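Local coordinates for enoyl-acyl carrier protein reductase (Uncultured bacterium, PDB 6KIA) that probably reduces enoyl-acyl carrier protein with NADH in bacterial fatty acid synthesis, and is a triclosan-resistance protein from the soil metagenome, at residues R31-G36 with L401-T406; N287-R292 with L424-I429. All coordinates share one frame; numbering follows the deposited sequence.

Contact 1 (R31-G36 with L401-T406); sequences RGYANG and LVLEGT. With NAI (1,4-dihydronicotinamide adenine dinucleotide), chain D.
Tyr33 runs between the dinucleotide and helix 394-413: its CD1/CE1 edge meets Thr406 OG1, its CD2/CE2 edge meets the nicotinamide, and Val402 and Leu403 approach the ring obliquely. Its CB lies near phosphate oxygen O1N, the same atom that accepts a nearly straight bond from Tyr33 N (2.8 Å to O1N, 166° at the hydrogen). With chi1 at -107°, well off a staggered value, the ring swings into the cleft between cofactor and helix. CD1 and CE1 form the protein-facing border: Thr406 OG1 lies 3.5 Å from CE1, close to the ring plane, while CD1 also approaches the CD1 methyl of Leu403. On the far border CD2 meets the nicotinamide at C2N, and CE2 reaches C4N, the hydride-carrying carbon, at 3.6 Å. At the tip, OH comes within 3.3 Å of Val402 CG1 and hydrogen-bonds to the carbonyl of Pro289.

Leu403 fills the bend below: its CD2 presses on Gly32 O at 3.3 Å, an oxygen that also receives the backbone N and ND2 of Asn35. Farther along, Gly36 CA sits 3.4 Å from Leu403 O in a CA-H...O contact, bringing the first turn of helix 34-43 close to helix 394-413 at this glycine. Thr406 OG1 gives its proton to Val402 O, which takes Thr406 N on the opposite face of its plane, and it accepts from a water at 2.7 Å from OG1 that also donates to Tyr33 O.

The turn after strand 21-25 thus binds the pyrophosphate with a backbone N-H, as in Rossmann-type proteins. No direct hydrogen bond joins the two segments; Thr406 OG1 and the nicotinamide border the ring, and its hydroxyl is bound to a carbonyl, which probably limits ring rotation.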
ATOM      1  N   ARG A  31      -0.193  -8.037   9.020  1.00 22.77           N
ATOM      2  CA  ARG A  31      -0.473  -8.259   7.584  1.00 21.59           C
ATOM      3  C   ARG A  31       0.026  -7.109   6.702  1.00 18.63           C
ATOM      4  O   ARG A  31      -0.012  -7.202   5.472  1.00 18.74           O
ATOM      5  CB  ARG A  31      -1.973  -8.496   7.357  1.00 24.65           C
ATOM      6  CG  ARG A  31      -2.541  -9.578   8.262  1.00 33.03           C
ATOM      7  CD  ARG A  31      -4.054  -9.507   8.333  1.00 33.37           C
ATOM      8  NE  ARG A  31      -4.721  -9.818   7.085  1.00 38.75           N
ATOM      9  CZ  ARG A  31      -5.725  -9.108   6.573  1.00 33.62           C
ATOM     10  NH1 ARG A  31      -6.282  -9.496   5.440  1.00 28.90           N
ATOM     11  NH2 ARG A  31      -6.166  -8.015   7.180  1.00 29.74           N
ATOM     12  N   GLY A  32       0.509  -6.036   7.314  1.00 17.30           N
ATOM     13  CA  GLY A  32       0.971  -4.900   6.526  1.00 19.37           C
ATOM     14  C   GLY A  32       2.195  -5.202   5.669  1.00 17.05           C
ATOM     15  O   GLY A  32       3.088  -5.940   6.102  1.00 16.97           O
ATOM     16  N   TYR A  33       2.263  -4.618   4.468  1.00 16.98           N
ATOM     17  CA  TYR A  33       3.415  -4.818   3.593  1.00 18.46           C
ATOM     18  C   TYR A  33       4.736  -4.563   4.294  1.00 17.52           C
ATOM     19  O   TYR A  33       5.708  -5.284   4.072  1.00 20.82           O
ATOM     20  CB  TYR A  33       3.390  -3.905   2.341  1.00 20.29           C
ATOM     21  CG  TYR A  33       3.055  -4.628   1.064  1.00 16.62           C
ATOM     22  CD1 TYR A  33       3.945  -5.554   0.549  1.00 16.44           C
ATOM     23  CD2 TYR A  33       1.940  -4.294   0.305  1.00 17.43           C
ATOM     24  CE1 TYR A  33       3.694  -6.230  -0.610  1.00 18.40           C
ATOM     25  CE2 TYR A  33       1.680  -4.957  -0.893  1.00 18.55           C
ATOM     26  CZ  TYR A  33       2.564  -5.937  -1.335  1.00 16.38           C
ATOM     27  OH  TYR A  33       2.379  -6.636  -2.505  1.00 16.35           O
ATOM     28  N   ALA A  34       4.770  -3.508   5.110  1.00 18.05           N
ATOM     29  CA  ALA A  34       6.015  -3.060   5.726  1.00 16.98           C
ATOM     30  C   ALA A  34       6.684  -4.142   6.571  1.00 19.55           C
ATOM     31  O   ALA A  34       7.903  -4.078   6.795  1.00 20.83           O
ATOM     32  CB  ALA A  34       5.759  -1.813   6.603  1.00 17.20           C
ATOM     33  N   ASN A  35       5.899  -5.112   7.049  1.00 21.87           N
ATOM     34  CA  ASN A  35       6.483  -6.229   7.816  1.00 24.66           C
ATOM     35  C   ASN A  35       7.645  -6.873   7.076  1.00 22.07           C
ATOM     36  O   ASN A  35       8.653  -7.200   7.697  1.00 25.40           O
ATOM     37  CB  ASN A  35       5.434  -7.287   8.151  1.00 23.01           C
ATOM     38  CG  ASN A  35       4.523  -6.845   9.259  1.00 24.47           C
ATOM     39  OD1 ASN A  35       4.915  -6.807  10.437  1.00 26.68           O
ATOM     40  ND2 ASN A  35       3.320  -6.439   8.892  1.00 20.69           N
ATOM     41  N   GLY A  36       7.508  -7.091   5.767  1.00 18.56           N
ATOM     42  CA  GLY A  36       8.606  -7.709   5.022  1.00 19.68           C
ATOM     43  C   GLY A  36       9.898  -6.897   5.112  1.00 20.82           C
ATOM     44  O   GLY A  36      11.010  -7.425   5.304  1.00 22.28           O
ATOM     45  N   LEU A 401       3.317 -14.806   1.762  1.00 16.14           N
ATOM     46  CA  LEU A 401       4.468 -15.052   0.875  1.00 16.55           C
ATOM     47  C   LEU A 401       4.932 -13.774   0.168  1.00 18.63           C
ATOM     48  O   LEU A 401       6.142 -13.520   0.024  1.00 17.47           O
ATOM     49  CB  LEU A 401       4.089 -16.125  -0.147  1.00 19.24           C
ATOM     50  CG  LEU A 401       3.927 -17.556   0.374  1.00 18.05           C
ATOM     51  CD1 LEU A 401       3.896 -18.527  -0.815  1.00 20.01           C
ATOM     52  CD2 LEU A 401       5.043 -17.963   1.332  1.00 19.76           C
ATOM     53  N   VAL A 402       3.982 -12.958  -0.281  1.00 18.00           N
ATOM     54  CA  VAL A 402       4.347 -11.718  -0.966  1.00 15.92           C
ATOM     55  C   VAL A 402       5.035 -10.740   0.006  1.00 15.99           C
ATOM     56  O   VAL A 402       6.000 -10.087  -0.380  1.00 17.02           O
ATOM     57  CB  VAL A 402       3.115 -11.050  -1.638  1.00 16.53           C
ATOM     58  CG1 VAL A 402       3.509  -9.687  -2.226  1.00 18.13           C
ATOM     59  CG2 VAL A 402       2.591 -11.941  -2.753  1.00 16.64           C
ATOM     60  N   LEU A 403       4.571 -10.656   1.249  1.00 18.69           N
ATOM     61  CA  LEU A 403       5.319  -9.866   2.257  1.00 19.55           C
ATOM     62  C   LEU A 403       6.776 -10.324   2.353  1.00 22.74           C
ATOM     63  O   LEU A 403       7.756  -9.496   2.296  1.00 21.25           O
ATOM     64  CB  LEU A 403       4.652  -9.984   3.639  1.00 17.11           C
ATOM     65  CG  LEU A 403       3.707  -8.879   4.090  1.00 16.55           C
ATOM     66  CD1 LEU A 403       2.671  -8.550   3.053  1.00 17.30           C
ATOM     67  CD2 LEU A 403       3.090  -9.223   5.474  1.00 20.45           C
ATOM     68  N   GLU A 404       6.897 -11.638   2.511  1.00 20.40           N
ATOM     69  CA  GLU A 404       8.187 -12.301   2.679  1.00 21.37           C
ATOM     70  C   GLU A 404       9.130 -12.058   1.499  1.00 22.45           C
ATOM     71  O   GLU A 404      10.335 -11.853   1.693  1.00 24.14           O
ATOM     72  CB  GLU A 404       7.970 -13.812   2.876  1.00 21.07           C
ATOM     73  CG  GLU A 404       9.231 -14.626   3.040  1.00 34.85           C
ATOM     74  CD  GLU A 404       8.940 -16.083   3.386  1.00 43.55           C
ATOM     75  OE1 GLU A 404       7.749 -16.462   3.472  1.00 42.07           O
ATOM     76  OE2 GLU A 404       9.903 -16.844   3.601  1.00 49.28           O
ATOM     77  N   GLY A 405       8.592 -12.060   0.276  1.00 20.65           N
ATOM     78  CA  GLY A 405       9.415 -11.889  -0.916  1.00 18.74           C
ATOM     79  C   GLY A 405       9.749 -10.438  -1.244  1.00 18.34           C
ATOM     80  O   GLY A 405      10.870 -10.122  -1.690  1.00 19.39           O
ATOM     81  N   THR A 406       8.785  -9.550  -1.043  1.00 16.89           N
ATOM     82  CA  THR A 406       9.006  -8.139  -1.375  1.00 17.50           C
ATOM     83  C   THR A 406       9.981  -7.509  -0.390  1.00 19.40           C
ATOM     84  O   THR A 406      10.668  -6.550  -0.750  1.00 19.84           O
ATOM     85  CB  THR A 406       7.691  -7.312  -1.414  1.00 20.23           C
ATOM     86  OG1 THR A 406       7.036  -7.324  -0.135  1.00 19.64           O
ATOM     87  CG2 THR A 406       6.755  -7.862  -2.507  1.00 17.94           C
TER
HETATM   88  PA  NAI D 501      -1.819  -1.173   6.253  1.00 17.93           P
HETATM   89  O1A NAI D 501      -1.060  -2.132   7.118  1.00 20.84           O
HETATM   90  O2A NAI D 501      -3.214  -0.793   6.709  1.00 21.45           O
HETATM   91  O5B NAI D 501      -0.899   0.109   6.060  1.00 18.27           O
HETATM   92  C5B NAI D 501      -1.493   1.379   5.882  1.00 19.72           C
HETATM   93  C4B NAI D 501      -0.340   2.371   6.223  1.00 18.77           C
HETATM   94  O4B NAI D 501      -0.909   3.779   5.904  1.00 18.65           O
HETATM   95  C3B NAI D 501      -0.015   2.356   7.466  1.00 20.23           C
HETATM   96  O3B NAI D 501       1.452   2.489   7.667  1.00 21.64           O
HETATM   97  C2B NAI D 501      -0.801   3.653   8.125  1.00 22.04           C
HETATM   98  O2B NAI D 501      -0.165   4.012   9.407  1.00 20.17           O
HETATM   99  C1B NAI D 501      -0.709   4.555   7.211  1.00 22.62           C
HETATM  100  N9A NAI D 501      -1.874   5.464   7.221  1.00 22.03           N
HETATM  101  C8A NAI D 501      -3.185   5.322   6.960  1.00 20.37           C
HETATM  102  N7A NAI D 501      -3.773   6.502   7.143  1.00 20.25           N
HETATM  103  C5A NAI D 501      -2.817   7.388   7.512  1.00 19.02           C
HETATM  104  C6A NAI D 501      -2.964   8.734   7.813  1.00 22.06           C
HETATM  105  N6A NAI D 501      -4.091   9.624   7.841  1.00 24.00           N
HETATM  106  N1A NAI D 501      -1.869   9.428   8.164  1.00 20.58           N
HETATM  107  C2A NAI D 501      -0.649   8.807   8.230  1.00 21.94           C
HETATM  108  N3A NAI D 501      -0.505   7.463   7.925  1.00 23.26           N
HETATM  109  C4A NAI D 501      -1.625   6.760   7.568  1.00 22.89           C
HETATM  110  O3  NAI D 501      -2.014  -1.773   4.724  1.00 18.07           O
HETATM  111  PN  NAI D 501      -0.931  -1.935   3.538  1.00 18.35           P
HETATM  112  O1N NAI D 501       0.225  -2.769   3.996  1.00 17.61           O
HETATM  113  O2N NAI D 501      -1.738  -2.564   2.414  1.00 18.64           O
HETATM  114  O5D NAI D 501      -0.446  -0.469   3.139  1.00 17.46           O
HETATM  115  C5D NAI D 501       0.926  -0.113   3.151  1.00 17.38           C
HETATM  116  C4D NAI D 501       1.276   0.449   1.754  1.00 17.30           C
HETATM  117  O4D NAI D 501       1.240  -0.540   0.881  1.00 17.14           O
HETATM  118  C3D NAI D 501       0.215   1.444   1.289  1.00 19.92           C
HETATM  119  O3D NAI D 501       0.777   2.608   0.785  1.00 17.77           O
HETATM  120  C2D NAI D 501      -0.456   0.660   0.140  1.00 20.21           C
HETATM  121  O2D NAI D 501      -1.158   1.604  -0.743  1.00 17.47           O
HETATM  122  C1D NAI D 501       0.534   0.014  -0.420  1.00 17.16           C
HETATM  123  N1N NAI D 501       0.108  -1.116  -1.244  1.00 18.80           N
HETATM  124  C2N NAI D 501      -0.866  -1.999  -0.827  1.00 17.06           C
HETATM  125  C3N NAI D 501      -1.282  -3.030  -1.679  1.00 16.95           C
HETATM  126  C7N NAI D 501      -2.333  -4.047  -1.234  1.00 21.07           C
HETATM  127  O7N NAI D 501      -2.922  -4.741  -2.058  1.00 20.70           O
HETATM  128  N7N NAI D 501      -2.610  -4.183   0.152  1.00 19.50           N
HETATM  129  C4N NAI D 501      -0.722  -3.206  -2.936  1.00 19.33           C
HETATM  130  C5N NAI D 501       0.302  -2.336  -3.328  1.00 21.86           C
HETATM  131  C6N NAI D 501       0.704  -1.297  -2.482  1.00 17.91           C
HETATM  132  O   HOH W   1       7.630  -5.895   2.103  1.00 23.35           O

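Contact 2 (N287-R292 with L424-I429). With NAI (1,4-dihydronicotinamide adenine dinucleotide), chain D.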
ATOM      1  N   ASN A 287       6.152  -0.583  -6.994  1.00 18.41           N
ATOM      2  CA  ASN A 287       4.770  -0.968  -7.311  1.00 19.18           C
ATOM      3  C   ASN A 287       4.582  -2.456  -7.066  1.00 16.42           C
ATOM      4  O   ASN A 287       5.104  -3.311  -7.806  1.00 16.06           O
ATOM      5  CB  ASN A 287       4.408  -0.581  -8.742  1.00 16.35           C
ATOM      6  CG  ASN A 287       4.095   0.896  -8.873  1.00 21.38           C
ATOM      7  OD1 ASN A 287       3.471   1.499  -7.976  1.00 18.80           O
ATOM      8  ND2 ASN A 287       4.548   1.509  -9.973  1.00 18.46           N
ATOM      9  N   CYS A 288       3.891  -2.760  -5.975  1.00 16.28           N
ATOM     10  CA  CYS A 288       3.819  -4.132  -5.446  1.00 17.69           C
ATOM     11  C   CYS A 288       2.517  -4.841  -5.776  1.00 16.21           C
ATOM     12  O   CYS A 288       1.532  -4.183  -6.109  1.00 16.42           O
ATOM     13  CB  CYS A 288       4.017  -4.102  -3.926  1.00 16.25           C
ATOM     14  SG  CYS A 288       5.716  -3.619  -3.421  1.00 17.60           S
ATOM     15  N   PRO A 289       2.485  -6.176  -5.655  1.00 16.11           N
ATOM     16  CA  PRO A 289       1.243  -6.899  -6.000  1.00 16.15           C
ATOM     17  C   PRO A 289       0.043  -6.672  -5.095  1.00 16.69           C
ATOM     18  O   PRO A 289       0.156  -6.246  -3.952  1.00 18.08           O
ATOM     19  CB  PRO A 289       1.658  -8.370  -5.878  1.00 16.02           C
ATOM     20  CG  PRO A 289       3.106  -8.375  -6.083  1.00 16.50           C
ATOM     21  CD  PRO A 289       3.591  -7.115  -5.399  1.00 15.96           C
ATOM     22  N   GLU A 290      -1.130  -7.010  -5.633  1.00 17.24           N
ATOM     23  CA  GLU A 290      -2.361  -7.096  -4.866  1.00 16.57           C
ATOM     24  C   GLU A 290      -2.224  -8.149  -3.773  1.00 16.59           C
ATOM     25  O   GLU A 290      -1.870  -9.318  -4.057  1.00 18.54           O
ATOM     26  CB  GLU A 290      -3.532  -7.491  -5.785  1.00 21.19           C
ATOM     27  CG  GLU A 290      -3.726  -6.614  -7.023  1.00 22.12           C
ATOM     28  CD  GLU A 290      -2.863  -7.023  -8.228  1.00 18.02           C
ATOM     29  OE1 GLU A 290      -2.009  -7.936  -8.127  1.00 19.61           O
ATOM     30  OE2 GLU A 290      -3.049  -6.428  -9.304  1.00 20.64           O
ATOM     31  N   ILE A 291      -2.502  -7.758  -2.530  1.00 16.67           N
ATOM     32  CA  ILE A 291      -2.567  -8.710  -1.431  1.00 16.69           C
ATOM     33  C   ILE A 291      -3.713  -8.331  -0.505  1.00 19.95           C
ATOM     34  O   ILE A 291      -4.388  -7.328  -0.724  1.00 19.66           O
ATOM     35  CB  ILE A 291      -1.240  -8.785  -0.638  1.00 16.60           C
ATOM     36  CG1 ILE A 291      -0.836  -7.415  -0.094  1.00 17.50           C
ATOM     37  CG2 ILE A 291      -0.095  -9.349  -1.494  1.00 21.89           C
ATOM     38  CD1 ILE A 291       0.294  -7.549   0.891  1.00 20.88           C
ATOM     39  N   ARG A 292      -3.973  -9.151   0.511  1.00 19.64           N
ATOM     40  CA  ARG A 292      -4.974  -8.780   1.497  1.00 20.70           C
ATOM     41  C   ARG A 292      -4.324  -8.281   2.789  1.00 20.74           C
ATOM     42  O   ARG A 292      -3.590  -9.010   3.472  1.00 20.94           O
ATOM     43  CB  ARG A 292      -5.921  -9.948   1.768  1.00 23.57           C
ATOM     44  CG  ARG A 292      -6.765 -10.245   0.541  1.00 24.71           C
ATOM     45  CD  ARG A 292      -7.866 -11.257   0.819  1.00 34.21           C
ATOM     46  NE  ARG A 292      -9.059 -10.644   1.399  1.00 43.27           N
ATOM     47  CZ  ARG A 292      -9.429 -10.781   2.669  1.00 44.84           C
ATOM     48  NH1 ARG A 292      -8.699 -11.515   3.502  1.00 37.15           N
ATOM     49  NH2 ARG A 292     -10.535 -10.186   3.105  1.00 50.45           N
ATOM     50  N   LEU A 424       7.459  -4.678  -8.803  1.00 18.68           N
ATOM     51  CA  LEU A 424       7.772  -6.007  -8.295  1.00 15.73           C
ATOM     52  C   LEU A 424       6.583  -6.896  -8.633  1.00 19.43           C
ATOM     53  O   LEU A 424       5.578  -6.875  -7.924  1.00 18.23           O
ATOM     54  CB  LEU A 424       8.009  -5.970  -6.779  1.00 17.20           C
ATOM     55  CG  LEU A 424       9.052  -4.941  -6.312  1.00 17.84           C
ATOM     56  CD1 LEU A 424       9.223  -5.028  -4.806  1.00 18.39           C
ATOM     57  CD2 LEU A 424      10.387  -5.223  -7.014  1.00 20.75           C
ATOM     58  N   SER A 425       6.650  -7.627  -9.746  1.00 16.99           N
ATOM     59  CA  SER A 425       5.520  -8.485 -10.133  1.00 17.95           C
ATOM     60  C   SER A 425       5.745  -9.932  -9.684  1.00 18.48           C
ATOM     61  O   SER A 425       6.735 -10.215  -9.006  1.00 18.37           O
ATOM     62  CB  SER A 425       5.279  -8.385 -11.645  1.00 19.39           C
ATOM     63  OG  SER A 425       4.794  -7.074 -11.941  1.00 17.73           O
ATOM     64  N   HIS A 426       4.838 -10.853 -10.045  1.00 16.87           N
ATOM     65  CA  HIS A 426       4.924 -12.206  -9.539  1.00 15.42           C
ATOM     66  C   HIS A 426       6.198 -12.923  -9.946  1.00 16.84           C
ATOM     67  O   HIS A 426       6.630 -13.826  -9.243  1.00 19.61           O
ATOM     68  CB  HIS A 426       3.733 -13.056 -10.007  1.00 15.40           C
ATOM     69  CG  HIS A 426       2.457 -12.711  -9.318  1.00 19.46           C
ATOM     70  ND1 HIS A 426       1.297 -13.454  -9.473  1.00 16.56           N
ATOM     71  CD2 HIS A 426       2.143 -11.707  -8.464  1.00 18.61           C
ATOM     72  CE1 HIS A 426       0.332 -12.910  -8.757  1.00 17.07           C
ATOM     73  NE2 HIS A 426       0.817 -11.847  -8.127  1.00 16.57           N
ATOM     74  N   ASP A 427       6.757 -12.542 -11.092  1.00 15.52           N
ATOM     75  CA  ASP A 427       7.948 -13.222 -11.583  1.00 19.85           C
ATOM     76  C   ASP A 427       9.137 -13.037 -10.634  1.00 16.84           C
ATOM     77  O   ASP A 427       9.700 -14.021 -10.116  1.00 18.51           O
ATOM     78  CB  ASP A 427       8.306 -12.769 -13.018  1.00 24.71           C
ATOM     79  CG  ASP A 427       8.614 -11.282 -13.142  1.00 24.27           C
ATOM     80  OD1 ASP A 427       8.008 -10.431 -12.443  1.00 21.84           O
ATOM     81  OD2 ASP A 427       9.507 -10.958 -13.953  1.00 23.91           O
ATOM     82  N   VAL A 428       9.464 -11.794 -10.329  1.00 17.66           N
ATOM     83  CA  VAL A 428      10.657 -11.544  -9.510  1.00 16.22           C
ATOM     84  C   VAL A 428      10.401 -11.928  -8.044  1.00 19.75           C
ATOM     85  O   VAL A 428      11.301 -12.371  -7.334  1.00 19.75           O
ATOM     86  CB  VAL A 428      11.108 -10.091  -9.646  1.00 17.42           C
ATOM     87  CG1 VAL A 428      10.116  -9.120  -8.965  1.00 17.51           C
ATOM     88  CG2 VAL A 428      12.539  -9.925  -9.085  1.00 19.36           C
ATOM     89  N   ILE A 429       9.154 -11.835  -7.596  1.00 16.93           N
ATOM     90  CA  ILE A 429       8.848 -12.253  -6.239  1.00 15.22           C
ATOM     91  C   ILE A 429       8.952 -13.787  -6.106  1.00 16.93           C
ATOM     92  O   ILE A 429       9.469 -14.304  -5.115  1.00 17.17           O
ATOM     93  CB  ILE A 429       7.446 -11.755  -5.836  1.00 18.96           C
ATOM     94  CG1 ILE A 429       7.497 -10.254  -5.569  1.00 24.44           C
ATOM     95  CG2 ILE A 429       6.886 -12.517  -4.633  1.00 20.41           C
ATOM     96  CD1 ILE A 429       6.144  -9.611  -5.679  1.00 20.86           C
TER
HETATM   97  PA  NAI D 501      -1.819  -1.173   6.253  1.00 17.93           P
HETATM   98  O1A NAI D 501      -1.060  -2.132   7.118  1.00 20.84           O
HETATM   99  O2A NAI D 501      -3.214  -0.793   6.709  1.00 21.45           O
HETATM  100  O5B NAI D 501      -0.899   0.109   6.060  1.00 18.27           O
HETATM  101  C5B NAI D 501      -1.493   1.379   5.882  1.00 19.72           C
HETATM  102  C4B NAI D 501      -0.340   2.371   6.223  1.00 18.77           C
HETATM  103  O4B NAI D 501      -0.909   3.779   5.904  1.00 18.65           O
HETATM  104  C3B NAI D 501      -0.015   2.356   7.466  1.00 20.23           C
HETATM  105  O3B NAI D 501       1.452   2.489   7.667  1.00 21.64           O
HETATM  106  C2B NAI D 501      -0.801   3.653   8.125  1.00 22.04           C
HETATM  107  O2B NAI D 501      -0.165   4.012   9.407  1.00 20.17           O
HETATM  108  C1B NAI D 501      -0.709   4.555   7.211  1.00 22.62           C
HETATM  109  N9A NAI D 501      -1.874   5.464   7.221  1.00 22.03           N
HETATM  110  C8A NAI D 501      -3.185   5.322   6.960  1.00 20.37           C
HETATM  111  N7A NAI D 501      -3.773   6.502   7.143  1.00 20.25           N
HETATM  112  C5A NAI D 501      -2.817   7.388   7.512  1.00 19.02           C
HETATM  113  C6A NAI D 501      -2.964   8.734   7.813  1.00 22.06           C
HETATM  114  N6A NAI D 501      -4.091   9.624   7.841  1.00 24.00           N
HETATM  115  N1A NAI D 501      -1.869   9.428   8.164  1.00 20.58           N
HETATM  116  C2A NAI D 501      -0.649   8.807   8.230  1.00 21.94           C
HETATM  117  N3A NAI D 501      -0.505   7.463   7.925  1.00 23.26           N
HETATM  118  C4A NAI D 501      -1.625   6.760   7.568  1.00 22.89           C
HETATM  119  O3  NAI D 501      -2.014  -1.773   4.724  1.00 18.07           O
HETATM  120  PN  NAI D 501      -0.931  -1.935   3.538  1.00 18.35           P
HETATM  121  O1N NAI D 501       0.225  -2.769   3.996  1.00 17.61           O
HETATM  122  O2N NAI D 501      -1.738  -2.564   2.414  1.00 18.64           O
HETATM  123  O5D NAI D 501      -0.446  -0.469   3.139  1.00 17.46           O
HETATM  124  C5D NAI D 501       0.926  -0.113   3.151  1.00 17.38           C
HETATM  125  C4D NAI D 501       1.276   0.449   1.754  1.00 17.30           C
HETATM  126  O4D NAI D 501       1.240  -0.540   0.881  1.00 17.14           O
HETATM  127  C3D NAI D 501       0.215   1.444   1.289  1.00 19.92           C
HETATM  128  O3D NAI D 501       0.777   2.608   0.785  1.00 17.77           O
HETATM  129  C2D NAI D 501      -0.456   0.660   0.140  1.00 20.21           C
HETATM  130  O2D NAI D 501      -1.158   1.604  -0.743  1.00 17.47           O
HETATM  131  C1D NAI D 501       0.534   0.014  -0.420  1.00 17.16           C
HETATM  132  N1N NAI D 501       0.108  -1.116  -1.244  1.00 18.80           N
HETATM  133  C2N NAI D 501      -0.866  -1.999  -0.827  1.00 17.06           C
HETATM  134  C3N NAI D 501      -1.282  -3.030  -1.679  1.00 16.95           C
HETATM  135  C7N NAI D 501      -2.333  -4.047  -1.234  1.00 21.07           C
HETATM  136  O7N NAI D 501      -2.922  -4.741  -2.058  1.00 20.70           O
HETATM  137  N7N NAI D 501      -2.610  -4.183   0.152  1.00 19.50           N
HETATM  138  C4N NAI D 501      -0.722  -3.206  -2.936  1.00 19.33           C
HETATM  139  C5N NAI D 501       0.302  -2.336  -3.328  1.00 21.86           C
HETATM  140  C6N NAI D 501       0.704  -1.297  -2.482  1.00 17.91           C
HETATM  141  O   HOH W   2       3.437  -5.230  -8.972  1.00 18.59           O
HETATM  142  O   HOH W   3      -1.109 -10.216  -6.654  1.00 16.99           O
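Asn287 O is gripped from two directions: Leu424 N donates to it at 2.9 Å, with 160° at the hydrogen, and a water stands 2.8 Å from Asn287 O. That water is also close to Leu424 O, but it has more acceptors within reach than protons, so it cannot serve all of them at once.

Beyond this bond the side chains close the gap. Leu424 O rests against the proline ring, 3.2 Å from Pro289 CD, and Cys288 SG lies 4.0 Å from Leu424 CD1. Pro289 and Ile429 reach toward each other tip to tip, Pro289 CG lying 3.3 Å from Ile429 CD1, tighter than usual van der Waals contact. In Ile429, CG1 anti to the carbonyl carbon (chi1 -74°) and an extended CG1-CD1 arm bring CD1 to the CG tip of the proline.

In the fold, strands 283-287 and 421-423 are parallel neighbours in the mixed sheet, and Asn287 also makes backbone bonds with Leu422, so the Leu424 bond continues the ladder just past the second strand. The chain leaving Asn287 then crosses the C-terminal edge of the sheet, where Rossmann-type folds bind their dinucleotide. Here Ile291 N donates to the carboxamide oxygen O7N of NADH at 3.1 Å, almost straight at 176°.

His426, at the first turn of helix 426-436, offers its ring edge to Pro289 CG. A water lies in the plane of that ring, 2.9 Å from His426 NE2, and donates to both Glu290 O and Glu290 OE1. The other carboxylate oxygen, OE2, is bonded to Tyr241 OH and Gln255 NE2, which probably helps fix the side chain of a residue in the turn that binds the carboxamide.

Overall arrangement
Both contacts are buried, their centres about 10 Å apart, and both touch NADH. Contact 1, where the turn entering helix 34-43 meets helix 394-413, reaches from the pyrophosphate to the nicotinamide through Tyr33; contact 2, where the loop after strand 283-287 meets the start of helix 426-436, holds the nicotinamide and its carboxamide. Their chemistry differs accordingly: residues 31-36 and 401-406 meet through apolar packing and a water, whereas 287-292 and 424-429 carry a direct backbone bond continuing a strand pair. Leu403 CD1 lies 3.4 Å from Ile291 CD1, and Thr406 touches Ile429, so helix 394-413, one side of contact 1, also packs against both segments of contact 2.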